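Local coordinates for formate-dependent phosphoribosylglycinamide formyltransferase (Mycobacterium tuberculosis H37Rv, PDB 6KHR), which is a member of the ATP-grasp superfamily, joining a five-stranded parallel N-terminal sheet to a large antiparallel sheet within a two-chain assembly, at residues Pro90-Thr95 against Glu117-Ala122; Val100-Leu105 against Ala124-Ala129; Arg39-Ala44 against Leu328-Ile333; Val29-Ser34 against Val94-Ala99; Ile229-Gln234 against Arg287-Val292. One frame throughout, in Å; residues are numbered along the deposited sequence.

Contact 1: residues Pro90-Thr95 against Glu117-Ala122; sequences PDFLVT and ELVPNA
F92 and E117 stand side by side on one face of a parallel β-sheet, while L93 and L118 do the same on the other. The two strands are successive strands of a β-α-β crossover, linked through helix 102-109, in the N-terminal Rossmann-like sheet, where 117-118 is the outermost strand within the chain. The pairing is proved by the backbone ladder: E117 N donates to D91 O at 3.1 Å, L93 N to E117 O at 3.1 Å, and V119 N to L93 O at 3.1 Å.

On the first face the F92 ring and the E117 carboxylate run the same way with their planes 31° apart, and CE1 of F92 comes 4.0 Å from OE1 of E117. F92 holds its ring beside its own backbone N (chi1 -59°), a setting E117 shares for CG (chi1 -56°), which explains why the two travel together. The methyl CG2 of V119 approaches the same ring obliquely, 4.2 Å from CD1 of F92. I333 and L334 of helix 325-334 cover the ring further, and OE1 of E117 has a long, weak ion pair with R287.

On the reverse face the leucines meet through single branches, CD2 of L93 lying 4.0 Å from CD1 of L118. L105 and V108 of helix 102-109 pack on L118, so this side is the one the crossover helix covers. Past V119 the ladder ends; a cis peptide precedes P120, and CD of P120 lies 4.0 Å from N of T95.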
# COMPACT_ATOMS: atom_id res chain seq x y z
N PRO A 90 -22.38 -12.04 4.26
CA PRO A 90 -21.00 -12.07 3.79
C PRO A 90 -20.25 -13.30 4.28
O PRO A 90 -20.54 -13.86 5.34
CB PRO A 90 -20.41 -10.80 4.40
CG PRO A 90 -21.13 -10.66 5.68
CD PRO A 90 -22.55 -11.08 5.38
N ASP A 91 -19.23 -13.68 3.51
CA ASP A 91 -18.36 -14.78 3.92
C ASP A 91 -17.58 -14.43 5.19
O ASP A 91 -17.46 -15.28 6.10
CB ASP A 91 -17.39 -15.14 2.80
CG ASP A 91 -18.09 -15.34 1.48
OD1 ASP A 91 -18.93 -16.25 1.38
OD2 ASP A 91 -17.80 -14.58 0.54
N PHE A 92 -17.05 -13.20 5.28
CA PHE A 92 -16.28 -12.76 6.43
C PHE A 92 -16.85 -11.46 6.99
O PHE A 92 -17.24 -10.57 6.23
CB PHE A 92 -14.82 -12.53 6.08
CG PHE A 92 -14.15 -13.75 5.55
CD1 PHE A 92 -13.63 -14.69 6.41
CD2 PHE A 92 -14.07 -13.96 4.18
CE1 PHE A 92 -13.01 -15.81 5.92
CE2 PHE A 92 -13.47 -15.09 3.69
CZ PHE A 92 -12.93 -16.01 4.56
N LEU A 93 -16.86 -11.36 8.32
CA LEU A 93 -17.34 -10.18 9.03
C LEU A 93 -16.20 -9.59 9.85
O LEU A 93 -15.82 -10.16 10.89
CB LEU A 93 -18.54 -10.54 9.90
CG LEU A 93 -19.23 -9.41 10.65
CD1 LEU A 93 -19.58 -8.28 9.70
CD2 LEU A 93 -20.48 -9.94 11.37
N VAL A 94 -15.68 -8.44 9.41
CA VAL A 94 -14.51 -7.79 10.01
C VAL A 94 -14.95 -6.51 10.74
O VAL A 94 -15.53 -5.60 10.13
CB VAL A 94 -13.44 -7.45 8.97
CG1 VAL A 94 -12.13 -7.19 9.65
CG2 VAL A 94 -13.29 -8.58 8.00
N THR A 95 -14.60 -6.43 12.02
CA THR A 95 -14.96 -5.31 12.88
C THR A 95 -13.76 -4.38 12.95
O THR A 95 -12.76 -4.69 13.59
CB THR A 95 -15.35 -5.81 14.27
OG1 THR A 95 -16.07 -7.05 14.17
CG2 THR A 95 -16.23 -4.79 14.96
N GLU A 117 -17.63 -16.29 9.00
CA GLU A 117 -16.58 -16.39 10.04
C GLU A 117 -16.33 -14.98 10.53
O GLU A 117 -16.30 -14.09 9.73
CB GLU A 117 -15.28 -16.96 9.48
CG GLU A 117 -15.42 -18.31 8.81
CD GLU A 117 -14.16 -19.15 8.83
OE1 GLU A 117 -13.52 -19.28 7.79
OE2 GLU A 117 -13.84 -19.69 9.88
N LEU A 118 -16.22 -14.81 11.83
CA LEU A 118 -15.94 -13.45 12.33
C LEU A 118 -14.44 -13.31 12.48
O LEU A 118 -13.87 -14.14 13.11
CB LEU A 118 -16.65 -13.30 13.66
CG LEU A 118 -17.92 -12.48 13.57
CD1 LEU A 118 -19.05 -13.32 13.04
CD2 LEU A 118 -18.26 -11.87 14.91
N VAL A 119 -13.84 -12.29 11.88
CA VAL A 119 -12.37 -12.08 12.01
C VAL A 119 -12.14 -10.62 12.33
O VAL A 119 -12.06 -9.87 11.42
CB VAL A 119 -11.63 -12.43 10.71
CG1 VAL A 119 -10.15 -12.28 10.87
CG2 VAL A 119 -11.96 -13.81 10.21
N PRO A 120 -12.00 -10.19 13.59
CA PRO A 120 -11.78 -11.08 14.70
C PRO A 120 -13.06 -11.66 15.30
O PRO A 120 -14.08 -11.24 14.92
CB PRO A 120 -11.11 -10.14 15.70
CG PRO A 120 -11.74 -8.82 15.44
CD PRO A 120 -11.98 -8.79 13.95
N ASN A 121 -12.91 -12.59 16.24
CA ASN A 121 -13.99 -13.28 16.98
C ASN A 121 -14.82 -12.29 17.79
O ASN A 121 -14.27 -11.32 18.24
CB ASN A 121 -13.43 -14.03 18.18
CG ASN A 121 -12.83 -15.36 17.84
OD1 ASN A 121 -12.94 -15.81 16.71
ND2 ASN A 121 -12.20 -16.00 18.80
N ALA A 122 -16.08 -12.61 18.02
CA ALA A 122 -16.90 -11.71 18.85
C ALA A 122 -16.33 -11.74 20.25
O ALA A 122 -16.51 -10.79 20.97
CB ALA A 122 -18.32 -12.14 18.84

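Contact 2: residues Val100-Leu105 against Ala124-Ala129; sequences VSVDAL and AVRCTA
D103 and R126 make the polar contact between the two helices: NH2 of R126 donates to OD1 of D103 at 2.8 Å, with an N-H...O angle of 148°. The carboxylate and guanidinium planes are 21° apart, nearly coplanar, and OD1 lies at the guanidinium edge, in its plane. It is thus a salt bridge through one oxygen and one nitrogen. V102 comes to the same group from another direction, its CB standing over one guanidinium face, offset toward the rim, 3.9 Å from NH2 of R126.

Beside this pair is the apolar half of the contact, centred on one methyl. CG1 of V125 touches CG1 of V102 at 3.5 Å, CD2 of L105 at 4.2 Å and CG1 of V100 at 4.2 Å.

The next shell sets these groups in place. R126 leaves its helix extended and then bends at chi3 (-58°), which turns the guanidinium back toward D103; D106, further along helix 102-109, adds a long and weak ion pair to NE. V100 and L105 rest on L32 of the parallel sheet, and V125 on P120, so the apolar half faces the sheet. In the fold, helix 102-109, the crossover helix on the Rossmann-like parallel sheet, packs here against helix 122-129, which follows the last strand of that sheet, 117-118.

D103 and R126 are both exposed, and water probably competes for their charges. The bridge lies at the solvent-facing side of the valine and leucine packing, so its strength is probably reduced.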
# COMPACT_ATOMS: atom_id res chain seq x y z
N VAL A 100 -19.65 -0.52 17.83
CA VAL A 100 -20.41 -1.60 17.15
C VAL A 100 -21.25 -2.34 18.18
O VAL A 100 -20.94 -2.24 19.35
CB VAL A 100 -19.41 -2.57 16.51
CG1 VAL A 100 -18.85 -3.49 17.56
CG2 VAL A 100 -20.02 -3.36 15.38
N SER A 101 -22.26 -3.07 17.72
CA SER A 101 -23.08 -3.87 18.66
C SER A 101 -22.39 -5.20 18.86
O SER A 101 -22.38 -5.99 17.93
CB SER A 101 -24.47 -4.08 18.17
OG SER A 101 -25.02 -5.28 18.69
N VAL A 102 -21.83 -5.41 20.03
CA VAL A 102 -21.15 -6.70 20.31
C VAL A 102 -22.23 -7.76 20.42
O VAL A 102 -21.98 -8.89 20.03
CB VAL A 102 -20.33 -6.59 21.60
CG1 VAL A 102 -18.94 -6.07 21.29
CG2 VAL A 102 -21.02 -5.66 22.58
N ASP A 103 -23.40 -7.38 20.92
CA ASP A 103 -24.46 -8.38 20.97
C ASP A 103 -24.89 -8.80 19.57
O ASP A 103 -25.16 -9.99 19.32
CB ASP A 103 -25.65 -7.85 21.77
CG ASP A 103 -25.30 -7.56 23.23
OD1 ASP A 103 -24.28 -8.09 23.72
OD2 ASP A 103 -26.05 -6.81 23.88
N ALA A 104 -24.96 -7.85 18.63
CA ALA A 104 -25.29 -8.22 17.25
C ALA A 104 -24.25 -9.17 16.67
O ALA A 104 -24.59 -10.07 15.90
CB ALA A 104 -25.42 -6.97 16.38
N LEU A 105 -22.97 -8.99 17.03
CA LEU A 105 -21.93 -9.87 16.51
C LEU A 105 -22.07 -11.28 17.08
O LEU A 105 -21.87 -12.26 16.35
CB LEU A 105 -20.54 -9.32 16.83
CG LEU A 105 -19.95 -8.17 16.01
CD1 LEU A 105 -20.86 -7.74 14.87
CD2 LEU A 105 -19.63 -7.00 16.93
N ALA A 124 -13.06 -11.64 21.02
CA ALA A 124 -12.01 -10.63 21.08
C ALA A 124 -12.59 -9.22 21.08
O ALA A 124 -12.11 -8.35 21.82
CB ALA A 124 -11.05 -10.82 19.91
N VAL A 125 -13.61 -8.98 20.26
CA VAL A 125 -14.25 -7.67 20.21
C VAL A 125 -14.81 -7.31 21.58
O VAL A 125 -14.62 -6.19 22.06
CB VAL A 125 -15.35 -7.65 19.12
CG1 VAL A 125 -16.19 -6.37 19.19
CG2 VAL A 125 -14.74 -7.81 17.73
N ARG A 126 -15.48 -8.26 22.23
CA ARG A 126 -16.06 -7.97 23.54
C ARG A 126 -14.99 -7.75 24.60
O ARG A 126 -15.09 -6.82 25.41
CB ARG A 126 -17.01 -9.09 23.97
CG ARG A 126 -17.51 -8.91 25.40
CD ARG A 126 -18.53 -9.96 25.81
NE ARG A 126 -19.68 -9.95 24.92
CZ ARG A 126 -20.71 -9.10 25.01
NH1 ARG A 126 -20.72 -8.17 25.96
NH2 ARG A 126 -21.71 -9.18 24.15
N CYS A 127 -13.95 -8.59 24.62
CA CYS A 127 -12.97 -8.49 25.69
C CYS A 127 -12.20 -7.18 25.63
O CYS A 127 -11.86 -6.60 26.66
CB CYS A 127 -11.99 -9.66 25.63
SG CYS A 127 -12.74 -11.26 25.99
N THR A 128 -11.94 -6.67 24.43
CA THR A 128 -11.04 -5.54 24.30
C THR A 128 -11.75 -4.21 24.32
O THR A 128 -11.08 -3.18 24.34
CB THR A 128 -10.24 -5.66 23.02
OG1 THR A 128 -11.14 -5.69 21.91
CG2 THR A 128 -9.41 -6.94 23.04
N ALA A 129 -13.08 -4.20 24.30
CA ALA A 129 -13.84 -2.98 24.50
C ALA A 129 -14.25 -2.79 25.94
O ALA A 129 -14.67 -1.69 26.31
CB ALA A 129 -15.09 -2.97 23.62

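Contact 3: residues Arg39-Ala44 against Leu328-Ile333; sequences RELAIA and LQARAI
The flat amide of Q329 has L41 over one face: CD2 of L41 lies over the amide carbon CD of Q329 at 4.1 Å, while CD1 comes in obliquely from the CG side. OE1 of Q329 meanwhile extends past the leucine to within 3.8 Å of CB of L41. This is helix-helix packing between two domains, the N-terminal Rossmann-like unit supplying helix 36-47 and the later part of the chain helix 325-334. The axes of the two segments approach to 8.8 Å and cross at -60°.

Another flat group, the R39 guanidinium, lies on the far side of its helix. CD1 of I43 sits over the centre of one face, NH1 is in a salt bridge with E40, and NH2 bonds to Q46 of the second subunit, so that side of helix 36-47 belongs to the subunit interface.

L41 carries most of the contact. With CG placed opposite the backbone N (chi1 176°) it points across to the other helix, where CD1 packs 3.5 Å from CG of Q329. L41 and I333 reach toward each other tip to tip, with 3.9 Å between CD2 of L41 and CD1 of I333. Where the backbones come nearest only small side chains intervene: CB of A44 touches CB of A330 at 3.6 Å.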
# COMPACT_ATOMS: atom_id res chain seq x y z
N ARG A 39 -10.06 1.87 4.59
CA ARG A 39 -9.91 2.03 3.15
C ARG A 39 -8.72 1.24 2.62
O ARG A 39 -8.81 0.57 1.58
CB ARG A 39 -9.79 3.50 2.77
CG ARG A 39 -9.46 3.71 1.30
CD ARG A 39 -9.16 5.17 0.92
NE ARG A 39 -8.71 5.26 -0.47
CZ ARG A 39 -7.43 5.35 -0.83
NH1 ARG A 39 -6.47 5.36 0.09
NH2 ARG A 39 -7.11 5.42 -2.12
N GLU A 40 -7.59 1.31 3.32
CA GLU A 40 -6.40 0.59 2.87
C GLU A 40 -6.62 -0.92 2.94
O GLU A 40 -6.31 -1.64 1.99
CB GLU A 40 -5.19 1.03 3.71
CG GLU A 40 -5.01 2.54 3.80
CD GLU A 40 -4.33 3.13 2.57
OE1 GLU A 40 -3.56 2.41 1.91
OE2 GLU A 40 -4.57 4.33 2.26
N LEU A 41 -7.15 -1.41 4.07
CA LEU A 41 -7.54 -2.80 4.16
C LEU A 41 -8.42 -3.21 2.98
O LEU A 41 -8.30 -4.32 2.46
CB LEU A 41 -8.27 -3.06 5.49
CG LEU A 41 -8.83 -4.48 5.68
CD1 LEU A 41 -7.72 -5.49 5.47
CD2 LEU A 41 -9.55 -4.73 7.03
N ALA A 42 -9.28 -2.30 2.53
CA ALA A 42 -10.21 -2.64 1.46
C ALA A 42 -9.48 -2.76 0.13
O ALA A 42 -9.79 -3.65 -0.69
CB ALA A 42 -11.33 -1.61 1.39
N ILE A 43 -8.51 -1.88 -0.11
CA ILE A 43 -7.66 -2.02 -1.28
C ILE A 43 -6.93 -3.35 -1.21
O ILE A 43 -6.96 -4.14 -2.16
CB ILE A 43 -6.68 -0.83 -1.36
CG1 ILE A 43 -7.41 0.44 -1.77
CG2 ILE A 43 -5.50 -1.15 -2.28
CD1 ILE A 43 -6.58 1.71 -1.50
N ALA A 44 -6.30 -3.63 -0.07
CA ALA A 44 -5.55 -4.87 0.08
C ALA A 44 -6.42 -6.07 -0.26
O ALA A 44 -6.02 -6.92 -1.07
CB ALA A 44 -4.99 -4.98 1.50
N LEU A 328 -1.24 -7.51 5.88
CA LEU A 328 -1.31 -8.64 6.81
C LEU A 328 -2.75 -8.93 7.24
O LEU A 328 -3.17 -10.10 7.27
CB LEU A 328 -0.41 -8.40 8.02
CG LEU A 328 1.10 -8.25 7.79
CD1 LEU A 328 1.75 -7.72 9.07
CD2 LEU A 328 1.75 -9.58 7.35
N GLN A 329 -3.53 -7.90 7.55
CA GLN A 329 -4.88 -8.19 7.98
C GLN A 329 -5.78 -8.60 6.82
O GLN A 329 -6.74 -9.35 7.04
CB GLN A 329 -5.48 -7.03 8.77
CG GLN A 329 -5.40 -5.71 8.11
CD GLN A 329 -5.91 -4.59 9.00
OE1 GLN A 329 -6.03 -3.45 8.56
NE2 GLN A 329 -6.21 -4.93 10.25
N ALA A 330 -5.49 -8.18 5.60
CA ALA A 330 -6.20 -8.78 4.48
C ALA A 330 -5.89 -10.27 4.39
O ALA A 330 -6.81 -11.09 4.24
CB ALA A 330 -5.85 -8.06 3.17
N ARG A 331 -4.62 -10.66 4.52
CA ARG A 331 -4.29 -12.09 4.43
C ARG A 331 -4.84 -12.88 5.61
O ARG A 331 -5.32 -14.01 5.43
CB ARG A 331 -2.78 -12.28 4.30
CG ARG A 331 -2.22 -11.69 3.03
CD ARG A 331 -0.78 -12.14 2.79
NE ARG A 331 -0.20 -11.51 1.60
CZ ARG A 331 0.87 -11.96 0.96
NH1 ARG A 331 1.50 -13.05 1.38
NH2 ARG A 331 1.32 -11.32 -0.11
N ALA A 332 -4.82 -12.29 6.82
CA ALA A 332 -5.33 -12.98 8.02
C ALA A 332 -6.83 -13.23 7.93
O ALA A 332 -7.31 -14.31 8.27
CB ALA A 332 -5.00 -12.18 9.28
N ILE A 333 -7.60 -12.21 7.52
CA ILE A 333 -9.04 -12.36 7.34
C ILE A 333 -9.34 -13.55 6.45
O ILE A 333 -10.24 -14.35 6.72
CB ILE A 333 -9.64 -11.07 6.74
CG1 ILE A 333 -9.72 -9.97 7.79
CG2 ILE A 333 -11.01 -11.33 6.12
CD1 ILE A 333 -9.91 -8.65 7.17

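Contact 4: residues Val29-Ser34 against Val94-Ala99; sequences VMLLGS and VTVTAA
G33 takes a positive phi (111°) as it turns out of its strand beside T97, the backbone signature of glycine. Here the alignment also slips, for L32 is opposite T95 but G33 lies nearest T97. This is the C-terminal edge of a Rossmann-like parallel sheet, where its central strand, 28-32, runs into the glycine that precedes helix 36-47.

Before the turn the pairing is regular. V94 N donates to M30 O at 2.8 Å and L32 N to V94 O at 2.7 Å, and V96 N continues past the strand end to L32 O at 2.7 Å. This last bond is the most bent of the three (149°), as the chain of 94-99 begins to leave the sheet.

L31 lies side by side with V94 and, with CG turned away from the carbonyl carbon (chi1 -65°), lets one branch serve two valines: CD2 of L31 is 3.8 Å from CB of V94 and 3.9 Å from CG2 of V96. CG1 of V29 meets CG2 of V94. Helix 36-47 covers this face with L41 and A42 on L31, and helix 325-334 adds I333 on V29. On the reverse face CB of L32 lies 4.0 Å from CA of T95.

Beyond the sheet T97 closes an ST turn, its OG1 accepting from N of A99 at 3.3 Å.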
# COMPACT_ATOMS: atom_id res chain seq x y z
N VAL A 29 -16.17 -9.94 1.85
CA VAL A 29 -15.77 -9.49 3.17
C VAL A 29 -16.60 -8.26 3.49
O VAL A 29 -16.86 -7.43 2.61
CB VAL A 29 -14.26 -9.17 3.23
CG1 VAL A 29 -13.82 -8.86 4.66
CG2 VAL A 29 -13.44 -10.31 2.66
N MET A 30 -17.03 -8.14 4.74
CA MET A 30 -17.81 -6.99 5.17
C MET A 30 -17.03 -6.28 6.26
O MET A 30 -16.59 -6.90 7.22
CB MET A 30 -19.20 -7.42 5.66
CG MET A 30 -20.11 -6.26 6.01
SD MET A 30 -21.71 -6.75 6.66
CE MET A 30 -22.51 -7.38 5.19
N LEU A 31 -16.86 -4.98 6.10
CA LEU A 31 -16.07 -4.16 7.01
C LEU A 31 -17.00 -3.30 7.85
O LEU A 31 -17.66 -2.39 7.34
CB LEU A 31 -15.09 -3.29 6.24
CG LEU A 31 -13.98 -3.96 5.44
CD1 LEU A 31 -13.17 -2.89 4.77
CD2 LEU A 31 -13.10 -4.78 6.34
N LEU A 32 -17.05 -3.57 9.15
CA LEU A 32 -17.77 -2.72 10.09
C LEU A 32 -16.86 -1.54 10.45
O LEU A 32 -15.86 -1.70 11.17
CB LEU A 32 -18.19 -3.51 11.32
CG LEU A 32 -19.52 -4.28 11.30
CD1 LEU A 32 -20.00 -4.61 9.89
CD2 LEU A 32 -19.44 -5.55 12.14
N GLY A 33 -17.19 -0.37 9.93
CA GLY A 33 -16.34 0.80 10.04
C GLY A 33 -15.79 1.14 8.67
O GLY A 33 -15.41 0.26 7.89
N SER A 34 -15.77 2.43 8.38
CA SER A 34 -15.30 2.88 7.06
C SER A 34 -14.43 4.10 7.21
O SER A 34 -14.52 4.98 6.39
CB SER A 34 -16.42 3.17 6.16
OG SER A 34 -17.11 1.99 5.87
N VAL A 94 -15.68 -8.44 9.41
CA VAL A 94 -14.51 -7.79 10.01
C VAL A 94 -14.95 -6.51 10.74
O VAL A 94 -15.53 -5.60 10.13
CB VAL A 94 -13.44 -7.45 8.97
CG1 VAL A 94 -12.13 -7.19 9.65
CG2 VAL A 94 -13.29 -8.58 8.00
N THR A 95 -14.60 -6.43 12.02
CA THR A 95 -14.96 -5.31 12.88
C THR A 95 -13.76 -4.38 12.95
O THR A 95 -12.76 -4.69 13.59
CB THR A 95 -15.35 -5.81 14.27
OG1 THR A 95 -16.07 -7.05 14.17
CG2 THR A 95 -16.23 -4.79 14.96
N VAL A 96 -13.89 -3.24 12.30
CA VAL A 96 -12.73 -2.32 12.23
C VAL A 96 -12.99 -1.11 13.11
O VAL A 96 -12.14 -0.29 13.19
CB VAL A 96 -12.44 -1.92 10.78
CG1 VAL A 96 -11.00 -1.53 10.61
CG2 VAL A 96 -12.76 -3.05 9.83
N THR A 97 -14.15 -1.02 13.75
CA THR A 97 -14.36 0.16 14.63
C THR A 97 -14.72 -0.30 16.04
O THR A 97 -14.88 -1.50 16.23
CB THR A 97 -15.45 1.09 14.11
OG1 THR A 97 -15.51 2.16 15.04
CG2 THR A 97 -16.81 0.46 14.09
N ALA A 98 -14.82 0.64 16.97
CA ALA A 98 -15.19 0.29 18.36
C ALA A 98 -16.69 0.55 18.54
O ALA A 98 -17.30 -0.10 19.38
CB ALA A 98 -14.38 1.10 19.34
N ALA A 99 -17.26 1.42 17.73
CA ALA A 99 -18.70 1.74 17.82
C ALA A 99 -19.51 0.62 17.18
O ALA A 99 -20.07 0.85 16.12
CB ALA A 99 -18.95 3.03 17.10

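Contact 5: residues Ile229-Gln234 against Arg287-Val292; sequences IVVCSQ and RGVFGV
V230 O receives the shortest backbone bond of this pairing, from F290 N at 2.6 Å and 175°, and CA of V289 approaches it at 3.3 Å. The reverse bond, V230 N to F290 O at 2.7 Å, completes a hydrogen-bonded antiparallel pair. A second such pair joins C232 and G288, with C232 N donating to G288 O at 2.8 Å. The two segment axes run at 159°, close to antiparallel.

C232 and F290 share one face of the sheet. The cysteine SG approaches the F290 ring obliquely, 5.4 Å from the centroid, as a sulfur-aromatic contact; V281 of helix 267-284 touches both residues. G288, the partner of C232 in the ladder, has no side chain and a positive phi (157°), and its CA lies next to the ring.

The other face carries I229, V231 and V289. The branches of I229 and V289 cross at an oblique angle, CG2 of the isoleucine being 3.7 Å from CG1 of the valine, and helix 325-334 covers this side through L328, V325 and Q329.

At the end of the ladder R287 lays its chain along the edge of the opposite strand, with CG 3.5 Å from CA of S233. NE2 of Q234 lies at the guanidinium edge, the amide plane turned almost square to it, though Q234 is poorly ordered. NE and NH2 of R287 go instead to the carbonyls of A332 and I333, near the end of helix 325-334.

The pair belongs to the large antiparallel sheet of the ATP-grasp fold, between helices 267-284 and 325-334.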
# COMPACT_ATOMS: atom_id res chain seq x y z
N ILE A 229 2.88 -5.91 17.03
CA ILE A 229 1.86 -6.36 16.09
C ILE A 229 1.98 -7.86 15.99
O ILE A 229 3.03 -8.36 15.58
CB ILE A 229 2.04 -5.73 14.70
CG1 ILE A 229 1.90 -4.21 14.75
CG2 ILE A 229 0.98 -6.34 13.76
CD1 ILE A 229 0.52 -3.76 15.01
N VAL A 230 0.90 -8.56 16.35
CA VAL A 230 0.84 -10.01 16.28
C VAL A 230 -0.17 -10.39 15.21
O VAL A 230 -1.27 -9.82 15.14
CB VAL A 230 0.47 -10.62 17.64
CG1 VAL A 230 0.48 -12.10 17.52
CG2 VAL A 230 1.43 -10.16 18.72
N VAL A 231 0.21 -11.34 14.37
CA VAL A 231 -0.58 -11.79 13.24
C VAL A 231 -0.89 -13.25 13.44
O VAL A 231 0.03 -14.06 13.63
CB VAL A 231 0.18 -11.60 11.91
CG1 VAL A 231 -0.68 -12.10 10.72
CG2 VAL A 231 0.65 -10.15 11.73
N CYS A 232 -2.17 -13.60 13.36
CA CYS A 232 -2.62 -14.98 13.45
C CYS A 232 -3.37 -15.31 12.17
O CYS A 232 -4.41 -14.72 11.88
CB CYS A 232 -3.50 -15.18 14.67
SG CYS A 232 -2.64 -14.67 16.15
N SER A 233 -2.83 -16.24 11.39
CA SER A 233 -3.52 -16.69 10.20
C SER A 233 -3.34 -18.18 10.07
O SER A 233 -2.85 -18.87 10.97
CB SER A 233 -3.03 -15.95 8.95
OG SER A 233 -3.84 -16.29 7.84
N GLN A 234 -3.77 -18.70 8.93
CA GLN A 234 -3.45 -20.05 8.52
C GLN A 234 -2.41 -19.96 7.41
O GLN A 234 -2.44 -19.04 6.59
CB GLN A 234 -4.71 -20.80 8.06
CG GLN A 234 -5.18 -21.93 9.02
CD GLN A 234 -5.90 -21.44 10.28
OE1 GLN A 234 -5.38 -21.52 11.40
NE2 GLN A 234 -7.13 -20.95 10.11
N ARG A 287 -8.47 -15.84 14.21
CA ARG A 287 -7.57 -15.19 13.27
C ARG A 287 -7.64 -13.67 13.42
O ARG A 287 -8.65 -13.11 13.83
CB ARG A 287 -7.92 -15.62 11.85
CG ARG A 287 -6.90 -16.56 11.23
CD ARG A 287 -7.49 -17.35 10.09
NE ARG A 287 -8.51 -16.60 9.37
CZ ARG A 287 -9.58 -17.16 8.82
NH1 ARG A 287 -9.78 -18.46 8.92
NH2 ARG A 287 -10.46 -16.40 8.17
N GLY A 288 -6.55 -13.00 13.08
CA GLY A 288 -6.57 -11.56 13.08
C GLY A 288 -5.20 -10.95 13.22
O GLY A 288 -4.18 -11.65 13.27
N VAL A 289 -5.19 -9.63 13.25
CA VAL A 289 -3.99 -8.85 13.49
C VAL A 289 -4.22 -8.08 14.77
O VAL A 289 -5.20 -7.33 14.89
CB VAL A 289 -3.68 -7.89 12.33
CG1 VAL A 289 -2.54 -7.04 12.70
CG2 VAL A 289 -3.31 -8.67 11.11
N PHE A 290 -3.34 -8.28 15.74
CA PHE A 290 -3.52 -7.70 17.05
C PHE A 290 -2.37 -6.74 17.32
O PHE A 290 -1.22 -7.04 17.00
CB PHE A 290 -3.58 -8.78 18.14
CG PHE A 290 -4.73 -9.74 17.97
CD1 PHE A 290 -4.71 -10.73 16.99
CD2 PHE A 290 -5.83 -9.68 18.82
CE1 PHE A 290 -5.76 -11.61 16.84
CE2 PHE A 290 -6.90 -10.56 18.67
CZ PHE A 290 -6.85 -11.53 17.68
N GLY A 291 -2.70 -5.57 17.88
CA GLY A 291 -1.71 -4.64 18.35
C GLY A 291 -1.65 -4.72 19.87
O GLY A 291 -2.66 -4.50 20.56
N VAL A 292 -0.49 -5.07 20.38
CA VAL A 292 -0.33 -5.27 21.81
C VAL A 292 0.52 -4.14 22.33
O VAL A 292 1.66 -3.96 21.89
CB VAL A 292 0.29 -6.63 22.15
CG1 VAL A 292 0.69 -6.66 23.60
CG2 VAL A 292 -0.67 -7.72 21.86

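How the contacts relate
From the N terminus, contact 4 is the first to close, when the chain returns from strand 28-32 to strand 92-95. Contact 1 begins on that same strand and adds 117-118, so the two together build one side of the parallel sheet; contact 2 crosses contact 1, setting helix 122-129 against the crossover helix 102-109. Contact 5 forms later and separately, within the large antiparallel sheet. Contact 3 opens at helix 36-47 and closes last, 284 residues on; it spans contacts 1, 2 and 5 and crosses contact 4. Helix 325-334 thus lies between the two sheets and touches both.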